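Local coordinates for protein Phikz039 (Pseudomonas phage phikz, PDB 3ZBQ) that is a phage tubulin-like protein, also known as PhuZ, with the tubulin-type two-part fold and guanosine-5'-diphosphate bound in its nucleotide pocket, at residues Ile9-Gly14 against Val30-Thr35; Asn48-Glu53 against His90-Gly95; Gly124-Ser129 against Trp208-Lys213; Lys159-Ile164 against Val217-Val222. All coordinates share one frame; numbering follows the deposited sequence.

The chain starts with contact 1, where strand 30-34 returns beside strand 7-12 after helix 13-23. Contact 2 opens once contact 1 has closed and brings the end of helix 85-91 back against edge strand 49-51. The two touch directly: strands 30-34 and 49-51 are adjacent, and Tyr10 OH bonds to Phe92 O. Together they join three strands at one end of the sheet and tie a helix to its edge. Contacts 3 and 4 cross, since their segments alternate along the chain. Contact 3 ties the region before strand 127-133 to the end of helix 202-209; contact 4 ties strand 163-168 to strand 222-227. Both join the nucleotide-binding half to the C-terminal part, and Ala94 on Glu125 links contacts 2 and 3.

Contact 1: Ile9-Gly14 against Val30-Thr35; sequences IYFCGG and VCYIDT. With GDP (guanosine-5'-diphosphate), chain B.
Strand 9-12 and strand 30-34 lie side by side as parallel neighbours in the buried central sheet, and Ile9 through Gly13 run in step with Val30 through Asp34. Four backbone hydrogen bonds zip them together, the straightest being Phe11 N to Cys31 O (2.8 Å, 174°), and the last, Gly13 N to Ile33 O (3.0 Å), carries the pairing on to Gly13. On one face, Phe11 and Tyr32 point the same way with near-parallel rings slid so far that they barely overlap; Phe11 CD2 sits above the rim of the Tyr32 ring, and the edge atom Phe11 CE2 meets Val30 CB at 3.7 Å. The other face carries Tyr10, whose CD2 touches Cys31 SG at 3.4 Å, an oblique sulfur-aromatic contact. With chi1 at 64°, Cys31 SG lies between its backbone N and carbonyl carbon, which turns it toward the Tyr10 ring. Ile33 CD1 lies at the edge of the same ring, near its plane, and the ring's hydroxyl is hydrogen-bonded to Phe92 O. At the C-terminal end of the pair, Asp34 OD1 comes to 3.6 Å of Gly13 CA, while Gly14 N donates to O1B of guanosine-5'-diphosphate at 2.8 Å. Strand, glycine turn, helix and returning strand make the first beta-alpha-beta unit of the tubulin-type nucleotide-binding domain, with the phosphates at its turn.

Contact 2: Asn48-Glu53 against His90-Gly95; sequences NTIIIE and HHFPAG
Ile50 and Phe92 meet in a van der Waals contact, with no polar bond between the segments, made where edge strand 49-51 passes the end of helix 85-91. The methyl Ile50 CD1 lies 3.5 Å from Phe92 CE2, and Ile50 CG1 follows at 3.6 Å from that same ring atom, as the two side chains slide past each other in opposite directions. Ile50 extends fully, with CD1 anti along its chain (chi2 174°), which carries the methyl on to a second aromatic group. There it makes a CH-pi contact, hovering over one face of the His91 imidazole, 4.1 Å from the ring centroid and nearer to the rim than to the middle. Ile50 CD1 thus touches both rings, over the face of His91 and obliquely at Phe92, while His91 ND1 itself lies over a face of the Phe92 ring. Phe92 is the first residue beyond the helix, and its neighbour strand 49-51 is the outermost strand on this side of the tubulin-type sheet, so the contact fastens a helix end to the sheet's edge. Backbone meets ring as well: Phe92 CZ approaches Asn48 C at 3.5 Å and Thr49 N at 3.8 Å, obliquely to the ring. Polar groups act within the strand segment, where Thr49 OG1 donates to Asn48 OD1 at 2.8 Å from above the amide plane. Asn48 OD1 also accepts from Thr45 N, and Asn48 ND2 reaches His43 O.

Contact 3: Gly124-Ser129 against Trp208-Lys213; sequences GEVVVS and WAHFHK
His210 NE2 has two partners, Glu125 O and a water: it donates a weak hydrogen bond to Glu125 O (3.1 Å), bent to 126°, and is hydrogen-bonded to the water at 3.0 Å. That water is itself an acceptor for Val127 N, again at 3.0 Å, and so it bridges the imidazole to the backbone of Val127. Glu125 O, Gly124 O and the water all lie in the plane of the His210 ring, at its edge, where Gly124 O also comes to 3.6 Å of His210 CE1. The ring edge thus meets main-chain carbonyls, while the side chain of Glu125 forms a salt bridge from OE1 to Lys4 NZ. Gly124, with positive phi, ends helix 109-122 in a Schellman motif shortly before strand 127-133 of the nucleotide-binding sheet, and the partner segment closes helix 202-209 in the range of the tubulin-like C-terminal domain. Val126 completes the apolar part of the contact by straddling both partners. Its CG1, anti to the backbone N (chi1 170°), touches Ala209 CB at 3.6 Å, while Val126 CG2 leans obliquely on the His210 ring, 3.7 Å from CE1. His210 is buried, and its side chain also rests on Val160, in the loop that leads into strand 163-168. Next to Ala209 in the chain, Trp208 NE1 is hydrogen-bonded to Phe278 O.

Contact 4: Lys159-Ile164 against Val217-Val222; sequences KVPMII and VPVQTV
Pro161, Met162 and Ile163 run alongside Gln220, Thr221 and Val222 in matched register, with the touching parts only 5° apart in direction. The two backbones become truly sheet-like at Ile163 and Val222, a single parallel bridge flanked by two near-straight bonds: Val222 N to Met162 O, 3.0 Å and 168°, and Ile164 N to Val222 O, 3.0 Å. Side chains then pack on both sides of this seam. Ile163 CG1 meets Val222 CG2 at 3.7 Å, the branches crossing obliquely. Thr221 CG2 lies 4.1 Å from each of Ile164 CG1, CG2 and CD1, and the threonine hydroxyl goes to Glu152. Upstream, Val219 CG1 stands anti to its backbone N (chi1 174°), a placing that lays the methyl on the main chain at the end of helix 138-158, 3.6 Å from both Lys159 C and Val160 N. Lys159, with positive phi, is the C-prime residue of the Schellman motif finishing that helix. Two residues on, the Pro161 and Val219 side chains cross at about a right angle, with Pro161 CD 4.1 Å from Val219 CG1, and Pro161 CB is brought to 3.3 Å of Gln220 O. Here strand 222-227 continues the sheet in parallel beside strand 163-168, joining the nucleotide-binding part to the C-terminal part of a tubulin-like chain.

Contact 1: Ile9-Gly14 against Val30-Thr35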
# COMPACT_ATOMS: atom_id res chain seq x y z
N ILE A 9 -7.76 6.73 7.28
CA ILE A 9 -7.00 5.55 6.93
C ILE A 9 -7.95 4.51 6.35
O ILE A 9 -8.97 4.20 6.96
CB ILE A 9 -6.25 4.97 8.14
CG1 ILE A 9 -5.44 6.08 8.84
CG2 ILE A 9 -5.37 3.83 7.69
CD1 ILE A 9 -4.59 5.59 10.03
N TYR A 10 -7.61 4.00 5.17
CA TYR A 10 -8.42 2.98 4.49
C TYR A 10 -7.68 1.65 4.56
O TYR A 10 -6.64 1.47 3.91
CB TYR A 10 -8.63 3.35 3.01
CG TYR A 10 -9.35 4.67 2.77
CD1 TYR A 10 -8.65 5.87 2.78
CD2 TYR A 10 -10.71 4.70 2.50
CE1 TYR A 10 -9.30 7.08 2.54
CE2 TYR A 10 -11.37 5.90 2.26
CZ TYR A 10 -10.66 7.08 2.28
OH TYR A 10 -11.32 8.27 2.05
N PHE A 11 -8.24 0.70 5.32
CA PHE A 11 -7.66 -0.63 5.45
C PHE A 11 -8.39 -1.55 4.47
O PHE A 11 -9.59 -1.75 4.59
CB PHE A 11 -7.83 -1.16 6.88
CG PHE A 11 -6.97 -0.44 7.90
CD1 PHE A 11 -5.59 -0.58 7.89
CD2 PHE A 11 -7.55 0.36 8.88
CE1 PHE A 11 -4.79 0.07 8.83
CE2 PHE A 11 -6.77 1.02 9.82
CZ PHE A 11 -5.39 0.88 9.80
N CYS A 12 -7.65 -2.10 3.50
CA CYS A 12 -8.26 -2.84 2.40
C CYS A 12 -7.77 -4.27 2.30
O CYS A 12 -6.56 -4.54 2.35
CB CYS A 12 -8.01 -2.13 1.06
SG CYS A 12 -8.39 -0.36 1.06
N GLY A 13 -8.71 -5.19 2.12
CA GLY A 13 -8.39 -6.60 1.99
C GLY A 13 -7.93 -7.20 3.30
O GLY A 13 -7.90 -6.51 4.32
N GLY A 14 -7.54 -8.47 3.28
CA GLY A 14 -7.15 -9.18 4.50
C GLY A 14 -6.00 -8.55 5.26
O GLY A 14 -6.12 -8.30 6.46
N VAL A 30 -10.66 5.60 10.94
CA VAL A 30 -10.23 4.51 10.09
C VAL A 30 -11.46 3.81 9.50
O VAL A 30 -12.57 3.88 10.06
CB VAL A 30 -9.40 3.46 10.87
CG1 VAL A 30 -8.20 4.11 11.56
CG2 VAL A 30 -10.26 2.74 11.88
N CYS A 31 -11.27 3.14 8.38
CA CYS A 31 -12.35 2.40 7.76
C CYS A 31 -11.81 1.19 7.04
O CYS A 31 -10.60 1.11 6.77
CB CYS A 31 -13.18 3.29 6.83
SG CYS A 31 -12.30 3.93 5.38
N TYR A 32 -12.70 0.25 6.75
CA TYR A 32 -12.32 -1.06 6.24
C TYR A 32 -13.15 -1.43 5.03
O TYR A 32 -14.37 -1.31 5.05
CB TYR A 32 -12.58 -2.12 7.30
CG TYR A 32 -11.76 -2.01 8.56
CD1 TYR A 32 -12.16 -1.19 9.61
CD2 TYR A 32 -10.61 -2.77 8.72
CE1 TYR A 32 -11.43 -1.12 10.79
CE2 TYR A 32 -9.86 -2.70 9.89
CZ TYR A 32 -10.28 -1.88 10.91
OH TYR A 32 -9.54 -1.82 12.07
N ILE A 33 -12.48 -1.90 3.98
CA ILE A 33 -13.16 -2.30 2.75
C ILE A 33 -12.61 -3.65 2.30
O ILE A 33 -11.40 -3.82 2.15
CB ILE A 33 -12.96 -1.27 1.61
CG1 ILE A 33 -13.23 0.16 2.09
CG2 ILE A 33 -13.87 -1.60 0.43
CD1 ILE A 33 -12.01 0.84 2.64
N ASP A 34 -13.50 -4.61 2.08
CA ASP A 34 -13.07 -5.94 1.67
C ASP A 34 -14.16 -6.60 0.84
O ASP A 34 -15.24 -6.04 0.64
CB ASP A 34 -12.77 -6.80 2.90
CG ASP A 34 -11.81 -7.95 2.61
OD1 ASP A 34 -11.56 -8.26 1.42
OD2 ASP A 34 -11.31 -8.54 3.59
N THR A 35 -13.87 -7.81 0.37
CA THR A 35 -14.83 -8.63 -0.37
C THR A 35 -15.16 -9.88 0.43
O THR A 35 -15.63 -10.88 -0.11
CB THR A 35 -14.24 -9.06 -1.72
OG1 THR A 35 -13.03 -9.78 -1.48
CG2 THR A 35 -13.92 -7.83 -2.59
PB GDP B . -6.59 -9.94 -0.08
O1B GDP B . -7.64 -10.10 0.99
O2B GDP B . -6.17 -8.49 -0.20
O3B GDP B . -7.06 -10.48 -1.41
O3A GDP B . -5.27 -10.79 0.29
PA GDP B . -4.55 -10.85 1.72
O1A GDP B . -5.37 -11.42 2.85
O2A GDP B . -4.00 -9.48 2.08
O5' GDP B . -3.34 -11.85 1.43
C5' GDP B . -2.42 -11.61 0.37
C4' GDP B . -1.00 -11.77 0.90
O4' GDP B . -0.71 -10.71 1.81
C3' GDP B . -0.78 -13.04 1.69
O3' GDP B . -0.41 -14.12 0.81
C2' GDP B . 0.35 -12.66 2.62
O2' GDP B . 1.59 -12.76 1.94
C1' GDP B . 0.15 -11.18 2.85
N9 GDP B . -0.53 -10.89 4.13
C8 GDP B . -1.82 -11.10 4.45
N7 GDP B . -2.08 -10.68 5.71
C5 GDP B . -0.94 -10.18 6.22
C6 GDP B . -0.49 -9.57 7.49
O6 GDP B . -1.30 -9.40 8.45
N1 GDP B . 0.79 -9.18 7.58
C2 GDP B . 1.67 -9.34 6.57
N2 GDP B . 2.96 -8.95 6.72
N3 GDP B . 1.34 -9.89 5.38
C4 GDP B . 0.07 -10.32 5.16

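Contact 2: Asn48-Glu53 against His90-Gly95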
# COMPACT_ATOMS: atom_id res chain seq x y z
N ASN A 48 -17.97 1.48 10.19
CA ASN A 48 -16.62 1.68 9.65
C ASN A 48 -16.18 0.66 8.59
O ASN A 48 -15.03 0.67 8.15
CB ASN A 48 -15.59 1.77 10.78
CG ASN A 48 -15.36 0.44 11.49
OD1 ASN A 48 -15.91 -0.60 11.12
ND2 ASN A 48 -14.53 0.47 12.52
N THR A 49 -17.09 -0.21 8.18
CA THR A 49 -16.72 -1.31 7.30
C THR A 49 -17.69 -1.43 6.14
O THR A 49 -18.91 -1.33 6.32
CB THR A 49 -16.71 -2.64 8.07
OG1 THR A 49 -15.75 -2.56 9.13
CG2 THR A 49 -16.36 -3.83 7.15
N ILE A 50 -17.15 -1.60 4.94
CA ILE A 50 -17.94 -1.92 3.75
C ILE A 50 -17.44 -3.23 3.18
O ILE A 50 -16.26 -3.36 2.84
CB ILE A 50 -17.83 -0.83 2.66
CG1 ILE A 50 -18.56 0.44 3.08
CG2 ILE A 50 -18.43 -1.33 1.35
CD1 ILE A 50 -18.36 1.60 2.11
N ILE A 51 -18.33 -4.21 3.11
CA ILE A 51 -18.02 -5.50 2.49
C ILE A 51 -18.70 -5.58 1.13
O ILE A 51 -19.92 -5.42 1.03
CB ILE A 51 -18.47 -6.67 3.38
CG1 ILE A 51 -17.81 -6.56 4.76
CG2 ILE A 51 -18.12 -8.02 2.73
CD1 ILE A 51 -16.28 -6.49 4.71
N ILE A 52 -17.92 -5.79 0.08
CA ILE A 52 -18.45 -5.81 -1.28
C ILE A 52 -18.81 -7.24 -1.64
O ILE A 52 -17.93 -8.09 -1.80
CB ILE A 52 -17.43 -5.27 -2.29
CG1 ILE A 52 -17.03 -3.83 -1.90
CG2 ILE A 52 -18.00 -5.27 -3.70
CD1 ILE A 52 -15.91 -3.28 -2.77
N GLU A 53 -20.11 -7.50 -1.78
CA GLU A 53 -20.57 -8.86 -2.04
C GLU A 53 -20.52 -9.21 -3.53
O GLU A 53 -20.73 -8.36 -4.39
CB GLU A 53 -21.99 -9.04 -1.52
CG GLU A 53 -22.13 -8.99 -0.01
CD GLU A 53 -23.57 -9.23 0.44
OE1 GLU A 53 -24.48 -9.04 -0.40
OE2 GLU A 53 -23.78 -9.61 1.61
N HIS A 90 -17.50 8.08 -1.37
CA HIS A 90 -18.53 9.00 -0.89
C HIS A 90 -18.87 8.66 0.56
O HIS A 90 -19.05 9.54 1.39
CB HIS A 90 -19.77 8.90 -1.76
CG HIS A 90 -20.91 9.75 -1.29
ND1 HIS A 90 -21.14 11.02 -1.77
CD2 HIS A 90 -21.88 9.51 -0.38
CE1 HIS A 90 -22.22 11.52 -1.17
NE2 HIS A 90 -22.68 10.63 -0.33
N HIS A 91 -18.95 7.37 0.84
CA HIS A 91 -19.29 6.86 2.17
C HIS A 91 -18.22 7.18 3.22
O HIS A 91 -18.54 7.50 4.36
CB HIS A 91 -19.49 5.35 2.09
CG HIS A 91 -20.13 4.76 3.31
ND1 HIS A 91 -19.61 4.90 4.58
CD2 HIS A 91 -21.23 3.98 3.44
CE1 HIS A 91 -20.38 4.26 5.44
NE2 HIS A 91 -21.37 3.68 4.78
N PHE A 92 -16.95 7.05 2.83
CA PHE A 92 -15.83 7.32 3.73
C PHE A 92 -15.01 8.45 3.11
O PHE A 92 -13.99 8.21 2.46
CB PHE A 92 -14.95 6.07 3.89
CG PHE A 92 -15.63 4.93 4.62
CD1 PHE A 92 -16.25 5.15 5.84
CD2 PHE A 92 -15.66 3.65 4.08
CE1 PHE A 92 -16.89 4.11 6.52
CE2 PHE A 92 -16.29 2.61 4.75
CZ PHE A 92 -16.91 2.84 5.97
N PRO A 93 -15.47 9.69 3.29
CA PRO A 93 -14.84 10.79 2.55
C PRO A 93 -13.38 11.01 2.92
O PRO A 93 -12.95 10.69 4.04
CB PRO A 93 -15.70 12.01 2.92
CG PRO A 93 -16.41 11.63 4.17
CD PRO A 93 -16.61 10.15 4.10
N ALA A 94 -12.61 11.50 1.95
CA ALA A 94 -11.18 11.77 2.13
C ALA A 94 -10.91 12.69 3.30
O ALA A 94 -11.69 13.61 3.58
CB ALA A 94 -10.60 12.39 0.86
N GLY A 95 -9.79 12.45 3.98
CA GLY A 95 -9.31 13.38 4.99
C GLY A 95 -8.35 14.40 4.38
O GLY A 95 -8.05 14.34 3.18

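Contact 3: Gly124-Ser129 against Trp208-Lys213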
# COMPACT_ATOMS: atom_id res chain seq x y z
N GLY A 124 -7.77 15.45 -6.17
CA GLY A 124 -6.78 16.37 -5.63
C GLY A 124 -6.31 16.06 -4.21
O GLY A 124 -5.61 16.86 -3.60
N GLU A 125 -6.66 14.88 -3.69
CA GLU A 125 -6.29 14.55 -2.31
C GLU A 125 -4.83 14.13 -2.18
O GLU A 125 -4.17 13.76 -3.16
CB GLU A 125 -7.19 13.43 -1.76
CG GLU A 125 -8.68 13.67 -1.93
CD GLU A 125 -9.23 14.80 -1.08
OE1 GLU A 125 -8.54 15.25 -0.14
OE2 GLU A 125 -10.38 15.22 -1.33
N VAL A 126 -4.34 14.19 -0.94
CA VAL A 126 -3.00 13.78 -0.57
C VAL A 126 -3.09 12.36 0.00
O VAL A 126 -3.83 12.10 0.97
CB VAL A 126 -2.44 14.70 0.51
CG1 VAL A 126 -1.13 14.15 1.08
CG2 VAL A 126 -2.24 16.11 -0.06
N VAL A 127 -2.34 11.45 -0.60
CA VAL A 127 -2.48 10.03 -0.30
C VAL A 127 -1.11 9.36 -0.16
O VAL A 127 -0.19 9.62 -0.94
CB VAL A 127 -3.25 9.29 -1.43
CG1 VAL A 127 -3.55 7.82 -1.03
CG2 VAL A 127 -4.55 10.02 -1.79
N VAL A 128 -0.99 8.48 0.84
CA VAL A 128 0.17 7.61 0.95
C VAL A 128 -0.32 6.17 1.08
O VAL A 128 -1.31 5.92 1.75
CB VAL A 128 1.02 7.97 2.19
CG1 VAL A 128 2.07 6.91 2.45
CG2 VAL A 128 1.67 9.34 2.00
N SER A 129 0.36 5.24 0.42
CA SER A 129 0.03 3.83 0.56
C SER A 129 1.07 3.11 1.40
O SER A 129 2.28 3.33 1.23
CB SER A 129 -0.06 3.14 -0.81
OG SER A 129 -1.27 3.47 -1.46
N TRP A 208 4.60 18.70 -0.06
CA TRP A 208 5.60 17.67 0.20
C TRP A 208 5.20 16.42 -0.60
O TRP A 208 6.01 15.82 -1.32
CB TRP A 208 5.70 17.38 1.71
CG TRP A 208 6.29 16.02 2.04
CD1 TRP A 208 7.62 15.66 1.98
CD2 TRP A 208 5.58 14.85 2.46
NE1 TRP A 208 7.76 14.33 2.34
CE2 TRP A 208 6.53 13.82 2.65
CE3 TRP A 208 4.23 14.57 2.72
CZ2 TRP A 208 6.16 12.52 3.06
CZ3 TRP A 208 3.87 13.28 3.13
CH2 TRP A 208 4.83 12.29 3.30
N ALA A 209 3.92 16.07 -0.53
CA ALA A 209 3.40 14.89 -1.21
C ALA A 209 3.24 15.15 -2.71
O ALA A 209 3.50 14.28 -3.54
CB ALA A 209 2.08 14.48 -0.60
N HIS A 210 2.81 16.36 -3.06
CA HIS A 210 2.57 16.74 -4.46
C HIS A 210 3.72 17.57 -5.02
O HIS A 210 3.51 18.65 -5.60
CB HIS A 210 1.23 17.50 -4.59
CG HIS A 210 0.04 16.67 -4.25
ND1 HIS A 210 -1.21 17.22 -4.03
CD2 HIS A 210 -0.10 15.33 -4.08
CE1 HIS A 210 -2.07 16.25 -3.75
NE2 HIS A 210 -1.42 15.10 -3.78
N PHE A 211 4.93 17.08 -4.84
CA PHE A 211 6.15 17.78 -5.24
C PHE A 211 6.24 17.99 -6.75
O PHE A 211 7.03 18.80 -7.23
CB PHE A 211 7.36 16.97 -4.77
CG PHE A 211 7.29 15.53 -5.21
CD1 PHE A 211 7.75 15.16 -6.47
CD2 PHE A 211 6.71 14.58 -4.40
CE1 PHE A 211 7.65 13.83 -6.90
CE2 PHE A 211 6.61 13.26 -4.82
CZ PHE A 211 7.09 12.89 -6.07
N HIS A 212 5.45 17.23 -7.50
CA HIS A 212 5.48 17.30 -8.96
C HIS A 212 4.95 18.65 -9.45
O HIS A 212 5.17 19.03 -10.60
CB HIS A 212 4.67 16.16 -9.56
CG HIS A 212 3.20 16.26 -9.27
ND1 HIS A 212 2.68 16.13 -8.00
CD2 HIS A 212 2.15 16.49 -10.09
CE1 HIS A 212 1.37 16.27 -8.05
NE2 HIS A 212 1.02 16.49 -9.31
N LYS A 213 4.26 19.38 -8.56
CA LYS A 213 3.69 20.68 -8.90
C LYS A 213 4.79 21.71 -9.12
O LYS A 213 4.56 22.74 -9.77
CB LYS A 213 2.76 21.17 -7.79
CG LYS A 213 1.41 20.46 -7.68
CD LYS A 213 0.82 20.61 -6.27
CE LYS A 213 0.35 22.04 -5.98
NZ LYS A 213 -0.34 22.11 -4.65
O HOH W 1 -1.02 12.18 -3.21

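Contact 4: Lys159-Ile164 against Val217-Val222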
# COMPACT_ATOMS: atom_id res chain seq x y z
N LYS A 159 -2.38 11.43 -12.63
CA LYS A 159 -1.46 12.55 -12.89
C LYS A 159 -0.81 13.09 -11.62
O LYS A 159 -0.45 14.27 -11.53
CB LYS A 159 -2.17 13.68 -13.63
CG LYS A 159 -3.01 13.18 -14.80
CD LYS A 159 -3.76 14.32 -15.44
CE LYS A 159 -4.83 13.79 -16.35
NZ LYS A 159 -5.44 14.88 -17.15
N VAL A 160 -0.65 12.21 -10.63
CA VAL A 160 -0.07 12.55 -9.35
C VAL A 160 0.79 11.35 -8.97
O VAL A 160 0.30 10.22 -9.02
CB VAL A 160 -1.16 12.72 -8.27
CG1 VAL A 160 -0.54 12.88 -6.89
CG2 VAL A 160 -2.07 13.90 -8.58
N PRO A 161 2.06 11.58 -8.60
CA PRO A 161 2.92 10.44 -8.24
C PRO A 161 2.30 9.63 -7.10
O PRO A 161 1.87 10.19 -6.08
CB PRO A 161 4.22 11.11 -7.76
CG PRO A 161 4.21 12.45 -8.46
CD PRO A 161 2.77 12.86 -8.47
N MET A 162 2.22 8.32 -7.28
CA MET A 162 1.68 7.48 -6.23
C MET A 162 2.79 7.16 -5.24
O MET A 162 3.83 6.62 -5.62
CB MET A 162 1.09 6.20 -6.82
CG MET A 162 0.44 5.36 -5.79
SD MET A 162 -0.53 4.04 -6.51
CE MET A 162 -1.00 3.25 -4.98
N ILE A 163 2.57 7.52 -3.98
CA ILE A 163 3.58 7.35 -2.95
C ILE A 163 3.35 6.02 -2.24
O ILE A 163 2.29 5.79 -1.67
CB ILE A 163 3.50 8.48 -1.90
CG1 ILE A 163 3.72 9.84 -2.55
CG2 ILE A 163 4.49 8.24 -0.76
CD1 ILE A 163 3.27 11.00 -1.68
N ILE A 164 4.36 5.15 -2.27
CA ILE A 164 4.25 3.87 -1.58
C ILE A 164 5.33 3.71 -0.51
O ILE A 164 6.51 4.02 -0.73
CB ILE A 164 4.26 2.67 -2.57
CG1 ILE A 164 5.64 2.50 -3.20
CG2 ILE A 164 3.20 2.85 -3.65
CD1 ILE A 164 5.81 1.17 -3.95
N VAL A 217 10.00 16.56 -12.59
CA VAL A 217 10.24 15.15 -12.31
C VAL A 217 9.17 14.32 -13.00
O VAL A 217 8.06 14.80 -13.22
CB VAL A 217 10.23 14.85 -10.79
CG1 VAL A 217 11.47 15.43 -10.13
CG2 VAL A 217 8.97 15.40 -10.15
N PRO A 218 9.51 13.06 -13.35
CA PRO A 218 8.50 12.21 -13.99
C PRO A 218 7.34 11.97 -13.03
O PRO A 218 7.57 11.77 -11.84
CB PRO A 218 9.25 10.89 -14.20
CG PRO A 218 10.70 11.22 -14.11
CD PRO A 218 10.80 12.38 -13.16
N VAL A 219 6.12 12.00 -13.55
CA VAL A 219 4.97 11.64 -12.73
C VAL A 219 4.87 10.11 -12.74
O VAL A 219 4.42 9.50 -13.71
CB VAL A 219 3.67 12.29 -13.24
CG1 VAL A 219 2.47 11.76 -12.45
CG2 VAL A 219 3.76 13.81 -13.09
N GLN A 220 5.33 9.51 -11.65
CA GLN A 220 5.50 8.06 -11.59
C GLN A 220 5.52 7.62 -10.13
O GLN A 220 5.47 8.46 -9.23
CB GLN A 220 6.81 7.66 -12.27
CG GLN A 220 8.03 8.13 -11.50
CD GLN A 220 9.35 7.78 -12.18
OE1 GLN A 220 9.37 7.25 -13.29
NE2 GLN A 220 10.45 8.09 -11.51
N THR A 221 5.59 6.31 -9.88
CA THR A 221 5.61 5.81 -8.51
C THR A 221 6.85 6.32 -7.79
O THR A 221 7.96 6.35 -8.35
CB THR A 221 5.61 4.27 -8.46
OG1 THR A 221 4.62 3.77 -9.37
CG2 THR A 221 5.27 3.78 -7.05
N VAL A 222 6.67 6.75 -6.54
CA VAL A 222 7.79 7.12 -5.71
C VAL A 222 7.71 6.37 -4.39
O VAL A 222 6.65 5.86 -4.01
CB VAL A 222 7.84 8.64 -5.49
CG1 VAL A 222 8.18 9.33 -6.80
CG2 VAL A 222 6.50 9.13 -4.94